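Side-chain contacts in VIN1 (Oscarella pearsei, PDB 6BFI), which probably binds actin filaments and may take part in adhesion between cells, as a sponge member of the vinculin/alpha-catenin family: residues Glu333-Lys338 and Arg344-Leu349; Lys408-His413 and Ala451-Ala456; Leu145-Val150 and Ala158-Asn163. All coordinates share one frame; numbering follows the deposited sequence.

How the contacts relate
From the N terminus, contact 3 closes first: it folds the short turn after helix 102-145 back onto helix 154-178, bridging seven residues. Contact 1 follows, fastening the C-terminal end of helix 312-338 to the first turns of helix 344-375 across a five-residue link. Contact 2 comes last and spans 37 mostly helical residues, joining helix 399-427 to helix 452-460. The three are in series, so none nests within or crosses another. Contacts 2 and 3 lie on the same side of the chain's centre, with centres about 28 Å apart; the centre of contact 1 is about 76 Å from that of contact 3, on the opposite side.

Contact 1 of 3, residues Glu333-Lys338 and Arg344-Leu349; sequences EELQAK and RQARAL
Leu349 N donates to Gln345 O at 2.9 Å, a helical backbone hydrogen bond that sets these two residues one turn apart, and Leu335 of the facing helix touches both of their side chains. No hydrogen bond joins the two segments, so the contact rests on where the two methyls of Leu335 go; of the 155 Å² buried between the segments, Leu335 contributes 89 Å². Its CG lies anti to the carbonyl carbon (chi1 -86°), and the fork beyond it divides the work. Leu335 CD1 meets Leu349 CD2 at 3.9 Å, the two leucines passing at a slant. The same Leu335 CD1 also rests 3.9 Å from Ala346 CA. Leu335 CD2 goes the other way along the partner helix and reaches the amide of Gln345, with Gln345 NE2 3.3 Å off, which is close for a methyl beside a nitrogen.

The backbone geometry is that of a helical hairpin, the unit from which the vinculin family builds its bundles: the axes of the two short segments run at 158°, nearly antiparallel, and come within 10.4 Å, with only five residues between the segments. Leu335 and Ala346 mark the register, their CA atoms 6.8 Å apart. The Gln345 amide gets to Leu335 because CG is placed between backbone N and carbonyl carbon (chi1 66°) and the chain is extended from there. Leu340 of the connecting loop touches both Leu335 and Gln345, while Leu349 packs further on Ile328 and Leu332 of helix 312-338.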
ATOM      1  N   GLU A 333      -1.208 -31.882 -24.150  1.00 76.19           N
ATOM      2  CA  GLU A 333      -2.595 -32.125 -24.531  1.00 86.89           C
ATOM      3  C   GLU A 333      -2.720 -33.305 -25.487  1.00 91.77           C
ATOM      4  O   GLU A 333      -3.706 -34.050 -25.422  1.00 94.71           O
ATOM      5  CB  GLU A 333      -3.199 -30.859 -25.139  1.00 90.49           C
ATOM      6  CG  GLU A 333      -3.778 -29.911 -24.096  1.00 93.01           C
ATOM      7  CD  GLU A 333      -3.941 -28.491 -24.605  1.00 95.94           C
ATOM      8  OE1 GLU A 333      -3.268 -28.130 -25.593  1.00 97.75           O
ATOM      9  OE2 GLU A 333      -4.741 -27.735 -24.012  1.00 95.40           O
ATOM     10  N   GLU A 334      -1.734 -33.505 -26.366  1.00 95.24           N
ATOM     11  CA  GLU A 334      -1.758 -34.690 -27.219  1.00100.21           C
ATOM     12  C   GLU A 334      -1.529 -35.957 -26.405  1.00 95.81           C
ATOM     13  O   GLU A 334      -2.105 -37.008 -26.710  1.00102.78           O
ATOM     14  CB  GLU A 334      -0.718 -34.568 -28.332  1.00109.28           C
ATOM     15  CG  GLU A 334      -1.019 -33.473 -29.340  1.00119.43           C
ATOM     16  CD  GLU A 334      -0.195 -33.604 -30.604  1.00125.99           C
ATOM     17  OE1 GLU A 334       0.240 -34.732 -30.919  1.00129.08           O
ATOM     18  OE2 GLU A 334       0.017 -32.577 -31.284  1.00131.28           O
ATOM     19  N   LEU A 335      -0.689 -35.881 -25.370  1.00 88.20           N
ATOM     20  CA  LEU A 335      -0.524 -37.019 -24.468  1.00 84.85           C
ATOM     21  C   LEU A 335      -1.831 -37.342 -23.754  1.00 88.50           C
ATOM     22  O   LEU A 335      -2.246 -38.505 -23.686  1.00 91.14           O
ATOM     23  CB  LEU A 335       0.578 -36.731 -23.450  1.00 77.28           C
ATOM     24  CG  LEU A 335       2.016 -37.051 -23.848  1.00 70.12           C
ATOM     25  CD1 LEU A 335       2.968 -36.652 -22.730  1.00 65.34           C
ATOM     26  CD2 LEU A 335       2.155 -38.529 -24.180  1.00 61.16           C
ATOM     27  N   GLN A 336      -2.489 -36.316 -23.211  1.00 92.73           N
ATOM     28  CA  GLN A 336      -3.735 -36.525 -22.482  1.00 94.78           C
ATOM     29  C   GLN A 336      -4.838 -37.046 -23.393  1.00 94.17           C
ATOM     30  O   GLN A 336      -5.687 -37.830 -22.951  1.00 94.47           O
ATOM     31  CB  GLN A 336      -4.162 -35.221 -21.808  1.00103.61           C
ATOM     32  CG  GLN A 336      -5.353 -35.350 -20.875  1.00116.05           C
ATOM     33  CD  GLN A 336      -5.667 -34.047 -20.165  1.00122.70           C
ATOM     34  OE1 GLN A 336      -4.925 -33.070 -20.282  1.00123.34           O
ATOM     35  NE2 GLN A 336      -6.768 -34.025 -19.424  1.00130.07           N
ATOM     36  N   ALA A 337      -4.841 -36.630 -24.662  1.00 93.57           N
ATOM     37  CA  ALA A 337      -5.837 -37.143 -25.598  1.00 96.55           C
ATOM     38  C   ALA A 337      -5.638 -38.629 -25.874  1.00 95.29           C
ATOM     39  O   ALA A 337      -6.616 -39.350 -26.104  1.00100.81           O
ATOM     40  CB  ALA A 337      -5.791 -36.349 -26.902  1.00 94.62           C
ATOM     41  N   LYS A 338      -4.389 -39.103 -25.855  1.00 90.36           N
ATOM     42  CA  LYS A 338      -4.113 -40.515 -26.100  1.00 91.96           C
ATOM     43  C   LYS A 338      -4.560 -41.409 -24.951  1.00 89.99           C
ATOM     44  O   LYS A 338      -4.672 -42.625 -25.138  1.00 89.93           O
ATOM     45  CB  LYS A 338      -2.619 -40.729 -26.344  1.00 89.99           C
ATOM     46  CG  LYS A 338      -2.104 -40.193 -27.664  1.00 93.13           C
ATOM     47  CD  LYS A 338      -0.601 -40.400 -27.774  1.00 95.16           C
ATOM     48  CE  LYS A 338      -0.109 -40.149 -29.188  1.00 98.64           C
ATOM     49  NZ  LYS A 338      -0.726 -41.099 -30.155  1.00102.81           N
ATOM     50  N   ARG A 344       4.263 -41.690 -16.674  1.00 69.95           N
ATOM     51  CA  ARG A 344       5.420 -40.993 -16.121  1.00 67.38           C
ATOM     52  C   ARG A 344       5.991 -39.982 -17.105  1.00 62.27           C
ATOM     53  O   ARG A 344       6.594 -38.990 -16.684  1.00 63.57           O
ATOM     54  CB  ARG A 344       6.504 -41.988 -15.711  1.00 69.62           C
ATOM     55  CG  ARG A 344       7.646 -41.347 -14.934  1.00 67.70           C
ATOM     56  CD  ARG A 344       8.982 -41.997 -15.244  1.00 71.53           C
ATOM     57  NE  ARG A 344      10.073 -41.359 -14.514  1.00 70.83           N
ATOM     58  CZ  ARG A 344      10.787 -40.338 -14.975  1.00 65.39           C
ATOM     59  NH1 ARG A 344      10.534 -39.832 -16.173  1.00 62.87           N
ATOM     60  NH2 ARG A 344      11.761 -39.825 -14.236  1.00 66.60           N
ATOM     61  N   GLN A 345       5.829 -40.211 -18.411  1.00 61.31           N
ATOM     62  CA  GLN A 345       6.317 -39.227 -19.372  1.00 59.32           C
ATOM     63  C   GLN A 345       5.449 -37.974 -19.371  1.00 56.65           C
ATOM     64  O   GLN A 345       5.946 -36.877 -19.652  1.00 59.29           O
ATOM     65  CB  GLN A 345       6.399 -39.840 -20.773  1.00 60.97           C
ATOM     66  CG  GLN A 345       5.072 -40.219 -21.407  1.00 66.55           C
ATOM     67  CD  GLN A 345       5.255 -41.036 -22.678  1.00 77.44           C
ATOM     68  OE1 GLN A 345       6.306 -41.640 -22.896  1.00 75.71           O
ATOM     69  NE2 GLN A 345       4.230 -41.057 -23.522  1.00 85.89           N
ATOM     70  N   ALA A 346       4.162 -38.113 -19.042  1.00 57.39           N
ATOM     71  CA  ALA A 346       3.314 -36.939 -18.882  1.00 59.40           C
ATOM     72  C   ALA A 346       3.708 -36.145 -17.643  1.00 59.42           C
ATOM     73  O   ALA A 346       3.757 -34.909 -17.681  1.00 59.25           O
ATOM     74  CB  ALA A 346       1.845 -37.354 -18.811  1.00 60.58           C
ATOM     75  N   ARG A 347       4.002 -36.836 -16.538  1.00 57.14           N
ATOM     76  CA  ARG A 347       4.435 -36.142 -15.329  1.00 58.42           C
ATOM     77  C   ARG A 347       5.795 -35.487 -15.523  1.00 56.79           C
ATOM     78  O   ARG A 347       6.028 -34.373 -15.037  1.00 54.22           O
ATOM     79  CB  ARG A 347       4.474 -37.110 -14.147  1.00 66.86           C
ATOM     80  CG  ARG A 347       3.107 -37.486 -13.603  1.00 75.58           C
ATOM     81  CD  ARG A 347       3.229 -38.262 -12.302  1.00 81.68           C
ATOM     82  NE  ARG A 347       3.920 -39.534 -12.484  1.00 86.67           N
ATOM     83  CZ  ARG A 347       3.309 -40.679 -12.769  1.00 93.10           C
ATOM     84  NH1 ARG A 347       1.991 -40.713 -12.903  1.00 95.64           N
ATOM     85  NH2 ARG A 347       4.015 -41.793 -12.919  1.00 94.42           N
ATOM     86  N   ALA A 348       6.709 -36.161 -16.224  1.00 55.43           N
ATOM     87  CA  ALA A 348       8.028 -35.586 -16.464  1.00 54.61           C
ATOM     88  C   ALA A 348       7.944 -34.396 -17.409  1.00 52.47           C
ATOM     89  O   ALA A 348       8.659 -33.401 -17.230  1.00 51.62           O
ATOM     90  CB  ALA A 348       8.973 -36.652 -17.020  1.00 56.08           C
ATOM     91  N   LEU A 349       7.075 -34.478 -18.420  1.00 52.06           N
ATOM     92  CA  LEU A 349       6.880 -33.345 -19.317  1.00 54.81           C
ATOM     93  C   LEU A 349       6.235 -32.173 -18.587  1.00 57.91           C
ATOM     94  O   LEU A 349       6.590 -31.011 -18.826  1.00 64.42           O
ATOM     95  CB  LEU A 349       6.035 -33.775 -20.516  1.00 58.73           C
ATOM     96  CG  LEU A 349       5.896 -32.787 -21.674  1.00 62.68           C
ATOM     97  CD1 LEU A 349       7.265 -32.347 -22.169  1.00 61.93           C
ATOM     98  CD2 LEU A 349       5.095 -33.415 -22.803  1.00 64.45           C
TER

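Contact 2 of 3, residues Lys408-His413 and Ala451-Ala456; sequences KEFEAH and AVVPAA
One face of the Phe410 ring carries Val452 CG1, which stands 3.5 Å above the ring plane and is displaced toward the rim. The methyl lies 4.0 Å from the centroid of the Phe410 ring and 26° off the ring normal, which qualifies the pair as a CH-pi contact. Val453 CG2 comes to the same ring obliquely, 4.3 Å from Phe410 CD2. Both valines project from the first turn of helix 452-460, and Phe410 from helix 399-427; these are two members of an all-helical bundle of the vinculin family. They are not successive in the chain, since helix 432-449 intervenes, yet the axes of the two short segments run nearly antiparallel at 158°, with a closest approach of 11.3 Å.

At that separation the backbones do not touch, and side chains make the contact. Phe410 reaches across because its CG is anti to the backbone N (chi1 167°), which carries the ring out toward the valines. On the ring, CE2 and CZ take most of the load: Val452 CG1 is 3.6 Å from Phe410 CE2, and Val452 CG2 is 3.8 Å from Phe410 CZ. Around this pair, Ile383 of helix 381-390 and Trp479 of helix 466-493 each touch both Phe410 and Val452, so the valine-aromatic contact belongs to a buried layer shared by four helices. The tryptophan ring is tilted against that of Phe410 rather than stacked flat.

At the more exposed border, Glu411 covers Val453 with the aliphatic part of its chain, its CG 4.3 Å from Val453 CG2.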
ATOM      1  N   LYS A 408      11.838  18.828 -25.188  1.00 67.02           N
ATOM      2  CA  LYS A 408      11.214  17.597 -25.662  1.00 70.31           C
ATOM      3  C   LYS A 408      11.933  16.371 -25.113  1.00 67.60           C
ATOM      4  O   LYS A 408      11.291  15.384 -24.724  1.00 66.54           O
ATOM      5  CB  LYS A 408      11.191  17.570 -27.190  1.00 81.29           C
ATOM      6  CG  LYS A 408      10.183  16.590 -27.763  1.00 90.42           C
ATOM      7  CD  LYS A 408       8.791  16.880 -27.223  1.00 95.73           C
ATOM      8  CE  LYS A 408       7.778  15.851 -27.698  1.00101.94           C
ATOM      9  NZ  LYS A 408       6.430  16.102 -27.116  1.00101.71           N
ATOM     10  N   GLU A 409      13.267  16.423 -25.058  1.00 65.83           N
ATOM     11  CA  GLU A 409      14.018  15.322 -24.467  1.00 64.30           C
ATOM     12  C   GLU A 409      13.656  15.131 -22.999  1.00 58.38           C
ATOM     13  O   GLU A 409      13.564  13.994 -22.521  1.00 61.39           O
ATOM     14  CB  GLU A 409      15.521  15.555 -24.626  1.00 68.38           C
ATOM     15  CG  GLU A 409      16.032  15.332 -26.040  1.00 76.90           C
ATOM     16  CD  GLU A 409      17.529  15.545 -26.160  1.00 77.68           C
ATOM     17  OE1 GLU A 409      18.143  16.035 -25.189  1.00 80.44           O
ATOM     18  OE2 GLU A 409      18.091  15.221 -27.227  1.00 81.85           O
ATOM     19  N   PHE A 410      13.435  16.230 -22.268  1.00 52.26           N
ATOM     20  CA  PHE A 410      13.020  16.096 -20.874  1.00 47.41           C
ATOM     21  C   PHE A 410      11.644  15.448 -20.770  1.00 50.20           C
ATOM     22  O   PHE A 410      11.434  14.545 -19.950  1.00 52.77           O
ATOM     23  CB  PHE A 410      13.010  17.450 -20.168  1.00 45.38           C
ATOM     24  CG  PHE A 410      12.295  17.421 -18.843  1.00 46.17           C
ATOM     25  CD1 PHE A 410      12.945  16.988 -17.699  1.00 46.21           C
ATOM     26  CD2 PHE A 410      10.961  17.793 -18.745  1.00 41.85           C
ATOM     27  CE1 PHE A 410      12.284  16.943 -16.482  1.00 39.56           C
ATOM     28  CE2 PHE A 410      10.300  17.747 -17.535  1.00 39.71           C
ATOM     29  CZ  PHE A 410      10.966  17.322 -16.401  1.00 38.91           C
ATOM     30  N   GLU A 411      10.690  15.912 -21.581  1.00 48.38           N
ATOM     31  CA  GLU A 411       9.342  15.349 -21.531  1.00 53.76           C
ATOM     32  C   GLU A 411       9.363  13.848 -21.804  1.00 51.68           C
ATOM     33  O   GLU A 411       8.746  13.063 -21.070  1.00 52.41           O
ATOM     34  CB  GLU A 411       8.435  16.072 -22.528  1.00 61.74           C
ATOM     35  CG  GLU A 411       8.109  17.507 -22.136  1.00 69.62           C
ATOM     36  CD  GLU A 411       6.972  17.602 -21.133  1.00 73.90           C
ATOM     37  OE1 GLU A 411       5.900  18.124 -21.504  1.00 81.11           O
ATOM     38  OE2 GLU A 411       7.143  17.155 -19.978  1.00 70.93           O
ATOM     39  N   ALA A 412      10.086  13.430 -22.849  1.00 50.03           N
ATOM     40  CA  ALA A 412      10.186  12.003 -23.141  1.00 51.34           C
ATOM     41  C   ALA A 412      10.906  11.254 -22.026  1.00 52.69           C
ATOM     42  O   ALA A 412      10.568  10.101 -21.728  1.00 58.84           O
ATOM     43  CB  ALA A 412      10.897  11.786 -24.477  1.00 51.78           C
ATOM     44  N   HIS A 413      11.886  11.899 -21.386  1.00 49.98           N
ATOM     45  CA  HIS A 413      12.614  11.257 -20.297  1.00 49.64           C
ATOM     46  C   HIS A 413      11.691  10.956 -19.118  1.00 48.74           C
ATOM     47  O   HIS A 413      11.548   9.800 -18.700  1.00 51.59           O
ATOM     48  CB  HIS A 413      13.783  12.142 -19.864  1.00 47.87           C
ATOM     49  CG  HIS A 413      14.559  11.599 -18.704  1.00 50.53           C
ATOM     50  ND1 HIS A 413      15.274  10.423 -18.770  1.00 50.03           N
ATOM     51  CD2 HIS A 413      14.736  12.078 -17.450  1.00 50.92           C
ATOM     52  CE1 HIS A 413      15.856  10.199 -17.606  1.00 51.47           C
ATOM     53  NE2 HIS A 413      15.546  11.188 -16.787  1.00 52.25           N
ATOM     54  N   ALA A 451       4.954  21.213 -14.799  1.00 48.78           N
ATOM     55  CA  ALA A 451       5.344  22.568 -14.434  1.00 47.53           C
ATOM     56  C   ALA A 451       6.802  22.887 -14.740  1.00 52.96           C
ATOM     57  O   ALA A 451       7.225  24.031 -14.542  1.00 51.26           O
ATOM     58  CB  ALA A 451       5.072  22.811 -12.946  1.00 42.24           C
ATOM     59  N   VAL A 452       7.577  21.916 -15.223  1.00 55.88           N
ATOM     60  CA  VAL A 452       9.007  22.129 -15.414  1.00 51.61           C
ATOM     61  C   VAL A 452       9.274  22.983 -16.650  1.00 51.88           C
ATOM     62  O   VAL A 452      10.023  23.964 -16.595  1.00 47.98           O
ATOM     63  CB  VAL A 452       9.735  20.774 -15.486  1.00 47.30           C
ATOM     64  CG1 VAL A 452      11.145  20.947 -16.022  1.00 43.65           C
ATOM     65  CG2 VAL A 452       9.762  20.124 -14.111  1.00 47.48           C
ATOM     66  N   VAL A 453       8.668  22.621 -17.786  1.00 54.41           N
ATOM     67  CA  VAL A 453       8.897  23.390 -19.015  1.00 53.82           C
ATOM     68  C   VAL A 453       8.381  24.813 -18.908  1.00 58.50           C
ATOM     69  O   VAL A 453       9.081  25.733 -19.363  1.00 60.26           O
ATOM     70  CB  VAL A 453       8.326  22.626 -20.224  1.00 51.62           C
ATOM     71  CG1 VAL A 453       8.415  23.480 -21.479  1.00 50.34           C
ATOM     72  CG2 VAL A 453       9.074  21.309 -20.421  1.00 47.91           C
ATOM     73  N   PRO A 454       7.194  25.093 -18.349  1.00 58.18           N
ATOM     74  CA  PRO A 454       6.768  26.499 -18.244  1.00 54.62           C
ATOM     75  C   PRO A 454       7.725  27.376 -17.454  1.00 56.15           C
ATOM     76  O   PRO A 454       8.006  28.507 -17.872  1.00 63.24           O
ATOM     77  CB  PRO A 454       5.397  26.394 -17.563  1.00 57.96           C
ATOM     78  CG  PRO A 454       4.890  25.067 -17.977  1.00 57.02           C
ATOM     79  CD  PRO A 454       6.095  24.174 -17.991  1.00 56.16           C
ATOM     80  N   ALA A 455       8.242  26.888 -16.324  1.00 51.74           N
ATOM     81  CA  ALA A 455       9.156  27.696 -15.519  1.00 52.62           C
ATOM     82  C   ALA A 455      10.451  27.973 -16.271  1.00 51.91           C
ATOM     83  O   ALA A 455      10.918  29.119 -16.339  1.00 60.78           O
ATOM     84  CB  ALA A 455       9.439  26.999 -14.189  1.00 45.82           C
ATOM     85  N   ALA A 456      11.046  26.926 -16.849  1.00 49.70           N
ATOM     86  CA  ALA A 456      12.257  27.110 -17.641  1.00 52.36           C
ATOM     87  C   ALA A 456      12.012  28.032 -18.824  1.00 52.31           C
ATOM     88  O   ALA A 456      12.929  28.737 -19.259  1.00 62.70           O
ATOM     89  CB  ALA A 456      12.786  25.758 -18.117  1.00 51.46           C
TER

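Contact 3 of 3, residues Leu145-Val150 and Ala158-Asn163; sequences LDVAKV and ATFLQN
Ala148 lies against one face of the Phe160 ring near its CZ end, with Ala148 CB 3.6 Å from Phe160 CZ. The same CB is 4.0 Å from both Phe160 CE1 and Phe160 CE2, so the methyl sits symmetrically about the long axis of the ring. Ala148 CA follows on that same face, 4.2 Å above the plane of the Phe160 ring and set toward the rim. This is the closing turn of a helical hairpin in the vinculin-family fold: helix 102-145 gives way to a 3-10 segment at 146-150, and the chain then returns as helix 154-178.

Two further groups approach the ring obliquely on the CD1-CE1 side. Val147 CB is 4.3 Å from Phe160 CD1, and Leu145 O is at the same distance from Phe160 CE1. That carbonyl is already engaged by its own segment, since Ala148 N donates to Leu145 O at 3.2 Å; the bond ties the turn that presents Ala148 to the ring. With CG anti to the backbone N (chi1 160°), Phe160 carries its ring away from its own helix toward the 3-10 segment, and the CZ end arrives at Ala148.

Beyond this first shell, Ile209 touches both Ala148 and Phe160, bringing helix 185-215 up to the same contact. Tyr144, near the end of helix 102-145, lays its ring against that of Phe160, planes about 30° apart, and its OH is hydrogen-bonded to Asn163 ND2. On the flank that meets helix 224-249, where Lys149 touches Asp232 and Ile235, Lys149 NZ forms a salt bridge with Asp146 OD1 at 3.6 Å.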
ATOM      1  N   LEU A 145      -7.755  31.103  -1.439  1.00 80.32           N
ATOM      2  CA  LEU A 145      -6.631  30.767  -2.311  1.00 75.35           C
ATOM      3  C   LEU A 145      -6.755  31.431  -3.679  1.00 74.42           C
ATOM      4  O   LEU A 145      -5.753  31.872  -4.256  1.00 74.61           O
ATOM      5  CB  LEU A 145      -6.522  29.251  -2.469  1.00 70.94           C
ATOM      6  CG  LEU A 145      -5.831  28.500  -1.333  1.00 69.33           C
ATOM      7  CD1 LEU A 145      -5.827  27.008  -1.616  1.00 67.59           C
ATOM      8  CD2 LEU A 145      -4.416  29.021  -1.141  1.00 66.94           C
ATOM      9  N   ASP A 146      -7.974  31.523  -4.214  1.00 75.55           N
ATOM     10  CA  ASP A 146      -8.165  31.998  -5.580  1.00 76.74           C
ATOM     11  C   ASP A 146      -7.845  33.479  -5.752  1.00 80.73           C
ATOM     12  O   ASP A 146      -7.734  33.938  -6.894  1.00 81.04           O
ATOM     13  CB  ASP A 146      -9.602  31.725  -6.030  1.00 82.92           C
ATOM     14  CG  ASP A 146      -9.679  31.214  -7.456  1.00 90.01           C
ATOM     15  OD1 ASP A 146      -8.922  30.281  -7.794  1.00 89.11           O
ATOM     16  OD2 ASP A 146     -10.492  31.747  -8.240  1.00 97.88           O
ATOM     17  N   VAL A 147      -7.697  34.232  -4.659  1.00 80.63           N
ATOM     18  CA  VAL A 147      -7.377  35.652  -4.758  1.00 77.08           C
ATOM     19  C   VAL A 147      -5.989  35.877  -5.351  1.00 76.14           C
ATOM     20  O   VAL A 147      -5.731  36.929  -5.946  1.00 81.96           O
ATOM     21  CB  VAL A 147      -7.516  36.306  -3.365  1.00 72.25           C
ATOM     22  CG1 VAL A 147      -7.103  37.766  -3.394  1.00 73.68           C
ATOM     23  CG2 VAL A 147      -8.945  36.178  -2.861  1.00 64.33           C
ATOM     24  N   ALA A 148      -5.095  34.894  -5.237  1.00 71.65           N
ATOM     25  CA  ALA A 148      -3.717  35.071  -5.682  1.00 68.19           C
ATOM     26  C   ALA A 148      -3.602  35.288  -7.187  1.00 70.28           C
ATOM     27  O   ALA A 148      -2.563  35.770  -7.653  1.00 74.16           O
ATOM     28  CB  ALA A 148      -2.877  33.866  -5.265  1.00 64.94           C
ATOM     29  N   LYS A 149      -4.640  34.959  -7.957  1.00 72.33           N
ATOM     30  CA  LYS A 149      -4.554  35.087  -9.408  1.00 69.05           C
ATOM     31  C   LYS A 149      -4.577  36.537  -9.880  1.00 73.48           C
ATOM     32  O   LYS A 149      -4.222  36.802 -11.033  1.00 77.59           O
ATOM     33  CB  LYS A 149      -5.689  34.305 -10.069  1.00 70.15           C
ATOM     34  CG  LYS A 149      -5.737  32.846  -9.660  1.00 71.62           C
ATOM     35  CD  LYS A 149      -6.703  32.047 -10.516  1.00 76.37           C
ATOM     36  CE  LYS A 149      -6.666  30.574 -10.138  1.00 76.51           C
ATOM     37  NZ  LYS A 149      -7.523  29.743 -11.025  1.00 78.79           N
ATOM     38  N   VAL A 150      -4.982  37.481  -9.025  1.00 70.06           N
ATOM     39  CA  VAL A 150      -5.048  38.889  -9.410  1.00 78.02           C
ATOM     40  C   VAL A 150      -3.874  39.696  -8.870  1.00 79.14           C
ATOM     41  O   VAL A 150      -3.833  40.918  -9.060  1.00 79.41           O
ATOM     42  CB  VAL A 150      -6.382  39.523  -8.963  1.00 77.01           C
ATOM     43  CG1 VAL A 150      -6.770  40.675  -9.882  1.00 82.23           C
ATOM     44  CG2 VAL A 150      -7.486  38.478  -8.927  1.00 71.30           C
ATOM     45  N   ALA A 158       2.010  40.954  -0.371  1.00 90.26           N
ATOM     46  CA  ALA A 158       2.238  41.116   1.061  1.00 93.28           C
ATOM     47  C   ALA A 158       0.932  41.013   1.839  1.00 92.90           C
ATOM     48  O   ALA A 158       0.828  40.235   2.795  1.00 94.69           O
ATOM     49  CB  ALA A 158       2.930  42.452   1.336  1.00 99.36           C
ATOM     50  N   THR A 159      -0.080  41.787   1.437  1.00 91.30           N
ATOM     51  CA  THR A 159      -1.362  41.751   2.138  1.00 92.64           C
ATOM     52  C   THR A 159      -2.010  40.375   2.032  1.00 88.92           C
ATOM     53  O   THR A 159      -2.473  39.810   3.031  1.00 90.09           O
ATOM     54  CB  THR A 159      -2.295  42.824   1.580  1.00 94.96           C
ATOM     55  OG1 THR A 159      -2.631  42.505   0.225  1.00 83.32           O
ATOM     56  CG2 THR A 159      -1.621  44.191   1.623  1.00102.20           C
ATOM     57  N   PHE A 160      -2.058  39.825   0.815  1.00 84.65           N
ATOM     58  CA  PHE A 160      -2.594  38.483   0.612  1.00 78.86           C
ATOM     59  C   PHE A 160      -1.856  37.462   1.468  1.00 78.39           C
ATOM     60  O   PHE A 160      -2.478  36.572   2.056  1.00 77.80           O
ATOM     61  CB  PHE A 160      -2.510  38.115  -0.870  1.00 76.52           C
ATOM     62  CG  PHE A 160      -2.574  36.637  -1.141  1.00 77.35           C
ATOM     63  CD1 PHE A 160      -3.792  35.986  -1.228  1.00 80.13           C
ATOM     64  CD2 PHE A 160      -1.412  35.900  -1.330  1.00 73.84           C
ATOM     65  CE1 PHE A 160      -3.852  34.629  -1.484  1.00 75.14           C
ATOM     66  CE2 PHE A 160      -1.465  34.547  -1.587  1.00 68.75           C
ATOM     67  CZ  PHE A 160      -2.686  33.909  -1.664  1.00 72.48           C
ATOM     68  N   LEU A 161      -0.529  37.578   1.550  1.00 81.04           N
ATOM     69  CA  LEU A 161       0.251  36.666   2.380  1.00 78.76           C
ATOM     70  C   LEU A 161      -0.157  36.776   3.844  1.00 83.07           C
ATOM     71  O   LEU A 161      -0.434  35.766   4.504  1.00 88.47           O
ATOM     72  CB  LEU A 161       1.743  36.959   2.202  1.00 80.78           C
ATOM     73  CG  LEU A 161       2.794  35.878   2.478  1.00 80.28           C
ATOM     74  CD1 LEU A 161       4.137  36.318   1.917  1.00 77.32           C
ATOM     75  CD2 LEU A 161       2.923  35.561   3.962  1.00 84.43           C
ATOM     76  N   GLN A 162      -0.210  38.005   4.368  1.00 85.69           N
ATOM     77  CA  GLN A 162      -0.567  38.206   5.767  1.00 86.88           C
ATOM     78  C   GLN A 162      -2.018  37.853   6.062  1.00 83.51           C
ATOM     79  O   GLN A 162      -2.381  37.744   7.238  1.00 76.76           O
ATOM     80  CB  GLN A 162      -0.290  39.652   6.186  1.00 90.88           C
ATOM     81  CG  GLN A 162      -1.454  40.603   5.973  1.00 93.20           C
ATOM     82  CD  GLN A 162      -1.155  42.003   6.472  1.00102.35           C
ATOM     83  OE1 GLN A 162      -0.010  42.454   6.437  1.00106.87           O
ATOM     84  NE2 GLN A 162      -2.185  42.696   6.948  1.00105.00           N
ATOM     85  N   ASN A 163      -2.856  37.687   5.036  1.00 82.63           N
ATOM     86  CA  ASN A 163      -4.189  37.137   5.242  1.00 83.83           C
ATOM     87  C   ASN A 163      -4.227  35.622   5.106  1.00 84.07           C
ATOM     88  O   ASN A 163      -5.111  34.978   5.684  1.00 80.64           O
ATOM     89  CB  ASN A 163      -5.186  37.753   4.255  1.00 85.69           C
ATOM     90  CG  ASN A 163      -5.219  39.264   4.329  1.00 92.31           C
ATOM     91  OD1 ASN A 163      -4.674  39.864   5.254  1.00 96.23           O
ATOM     92  ND2 ASN A 163      -5.866  39.889   3.350  1.00 94.58           N
TER